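Local coordinates for Bm4233, isoform b (PDB 6ANY), which is a secreted venom allergen-like protein of the CAP superfamily that probably binds sterols and is a vaccine candidate for lymphatic filariasis, at residues A[80-85]-A[164-169]. Numbering follows the deposited sequence.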
loop_
_atom_site.group_PDB
_atom_site.type_symbol
_atom_site.label_atom_id
_atom_site.label_comp_id
_atom_site.label_asym_id
_atom_site.label_seq_id
_atom_site.Cartn_x
_atom_site.Cartn_y
_atom_site.Cartn_z
ATOM N N GLY A 80 -5.869 -1.357 7.849
ATOM C CA GLY A 80 -5.503 -2.375 6.883
ATOM C C GLY A 80 -4.132 -2.958 7.150
ATOM O O GLY A 80 -3.293 -2.274 7.720
ATOM N N GLU A 81 -3.878 -4.198 6.691
ATOM C CA GLU A 81 -2.544 -4.800 6.883
ATOM C C GLU A 81 -2.092 -5.623 5.716
ATOM O O GLU A 81 -2.828 -6.422 5.250
ATOM C CB GLU A 81 -2.508 -5.639 8.175
ATOM C CG GLU A 81 -1.158 -6.331 8.459
ATOM C CD GLU A 81 -1.216 -7.116 9.736
ATOM O OE1 GLU A 81 -1.733 -8.265 9.696
ATOM O OE2 GLU A 81 -0.819 -6.585 10.797
ATOM N N ASN A 82 -0.856 -5.411 5.232
ATOM C CA ASN A 82 -0.239 -6.177 4.164
ATOM C C ASN A 82 1.058 -6.774 4.754
ATOM O O ASN A 82 1.764 -6.114 5.509
ATOM C CB ASN A 82 0.081 -5.291 2.976
ATOM C CG ASN A 82 -1.115 -5.071 2.002
ATOM O OD1 ASN A 82 -2.083 -5.835 2.022
ATOM N ND2 ASN A 82 -0.943 -4.138 1.033
ATOM N N VAL A 83 1.355 -8.027 4.396
ATOM C CA VAL A 83 2.454 -8.823 4.927
ATOM C C VAL A 83 3.288 -9.352 3.789
ATOM O O VAL A 83 2.773 -9.857 2.829
ATOM C CB VAL A 83 1.922 -10.048 5.713
ATOM C CG1 VAL A 83 3.070 -10.835 6.231
ATOM C CG2 VAL A 83 0.956 -9.614 6.862
ATOM N N TYR A 84 4.605 -9.170 3.886
ATOM C CA TYR A 84 5.549 -9.646 2.870
ATOM C C TYR A 84 6.736 -10.319 3.551
ATOM O O TYR A 84 7.179 -9.879 4.580
ATOM C CB TYR A 84 6.028 -8.485 1.988
ATOM C CG TYR A 84 7.293 -8.743 1.169
ATOM C CD1 TYR A 84 7.226 -9.258 -0.087
ATOM C CD2 TYR A 84 8.557 -8.450 1.683
ATOM C CE1 TYR A 84 8.380 -9.511 -0.849
ATOM C CE2 TYR A 84 9.720 -8.699 0.956
ATOM C CZ TYR A 84 9.640 -9.177 -0.309
ATOM O OH TYR A 84 10.807 -9.436 -1.018
ATOM N N ALA A 85 7.237 -11.399 2.964
ATOM C CA ALA A 85 8.463 -12.061 3.423
ATOM C C ALA A 85 9.379 -12.490 2.271
ATOM O O ALA A 85 8.948 -12.717 1.142
ATOM C CB ALA A 85 8.176 -13.257 4.284
ATOM N N CYS A 164 3.137 -3.666 6.532
ATOM C CA CYS A 164 2.619 -2.317 6.311
ATOM C C CYS A 164 1.196 -2.266 6.818
ATOM O O CYS A 164 0.401 -3.192 6.542
ATOM C CB CYS A 164 2.736 -1.898 4.854
ATOM S SG CYS A 164 4.364 -1.437 4.257
ATOM N N HIS A 165 0.905 -1.200 7.557
ATOM C CA HIS A 165 -0.435 -0.824 8.035
ATOM C C HIS A 165 -0.990 0.414 7.349
ATOM O O HIS A 165 -0.274 1.386 7.099
ATOM C CB HIS A 165 -0.411 -0.585 9.529
ATOM C CG HIS A 165 -0.328 -1.848 10.322
ATOM N ND1 HIS A 165 -0.200 -1.865 11.690
ATOM C CD2 HIS A 165 -0.394 -3.140 9.936
ATOM C CE1 HIS A 165 -0.204 -3.107 12.117
ATOM N NE2 HIS A 165 -0.344 -3.900 11.074
ATOM N N TYR A 166 -2.285 0.375 7.060
ATOM C CA TYR A 166 -2.945 1.421 6.254
ATOM C C TYR A 166 -4.159 1.924 6.959
ATOM O O TYR A 166 -4.900 1.139 7.541
ATOM C CB TYR A 166 -3.376 0.874 4.900
ATOM C CG TYR A 166 -2.280 0.125 4.128
ATOM C CD1 TYR A 166 -1.880 -1.136 4.502
ATOM C CD2 TYR A 166 -1.658 0.708 3.035
ATOM C CE1 TYR A 166 -0.885 -1.806 3.802
ATOM C CE2 TYR A 166 -0.676 0.078 2.364
ATOM C CZ TYR A 166 -0.286 -1.183 2.731
ATOM O OH TYR A 166 0.698 -1.742 1.950
ATOM N N SER A 167 -4.395 3.230 6.899
ATOM C CA SER A 167 -5.575 3.822 7.522
ATOM C C SER A 167 -6.090 5.012 6.719
ATOM O O SER A 167 -5.311 5.869 6.300
ATOM C CB SER A 167 -5.265 4.250 8.958
ATOM O OG SER A 167 -6.376 4.901 9.547
ATOM N N PRO A 168 -7.402 5.064 6.504
ATOM C CA PRO A 168 -8.318 4.041 7.005
ATOM C C PRO A 168 -8.173 2.757 6.205
ATOM O O PRO A 168 -7.648 2.764 5.092
ATOM C CB PRO A 168 -9.695 4.660 6.762
ATOM C CG PRO A 168 -9.493 5.563 5.594
ATOM C CD PRO A 168 -8.102 6.112 5.740
ATOM N N ALA A 169 -8.642 1.665 6.787
ATOM C CA ALA A 169 -8.560 0.371 6.176
ATOM C C ALA A 169 -9.349 0.314 4.908
ATOM O O ALA A 169 -10.377 0.856 4.826
ATOM C CB ALA A 169 -8.965 -0.719 7.124
#
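Gly80, Glu81 and Asn82 pair with Tyr166, His165 and Cys164 in a buried antiparallel strand contact. It joins strand 80-87, outermost in the four-stranded sheet of this chain, to strand 159-167. Gly80 and Tyr166 are a hydrogen-bonded pair, with Gly80 N 2.7 Å from Tyr166 O. Asn82 and Cys164 form a second such pair. Between them, the non-hydrogen-bonded pair Glu81 and His165 places both side chains on one face of the sheet.

These two run side by side. His165 NE2 donates to Glu81 OE2 over 2.7 Å, and the carboxylate meets the ring edge with the planes 21° apart. OE2 accepts this bond with its anti lone pair. Glu81 CG lies anti to the backbone N (chi1 179°), and the extended chain carries the carboxylate alongside the imidazole. His70 and Ser71 also bind the carboxylate, and Ser58 holds His165 ND1, fixing the ring at both ends.

This sheet belongs to the alpha-beta-alpha sandwich of the CAP fold. Many CAP proteins carry two histidines and two glutamates in the central cavity. His70, Glu81 and His134 probably correspond to three of them, and His165 lies in the CAP2 signature motif.

On the other face, helices 99-108 and 133-138 pack against Asn82 and Tyr166. Asn82 crosses Tyr166 at about a right angle, and its ND2 donates to Tyr166 OH, 3.0 Å away and tilted from the amide plane. The same nitrogen bonds His134 O of helix 133-138. Cys164 is disulfide-bonded to Cys148. Past the cis-proline Pro168, the chain turns back and lays Ala169 CB 3.2 Å from Gly80 N.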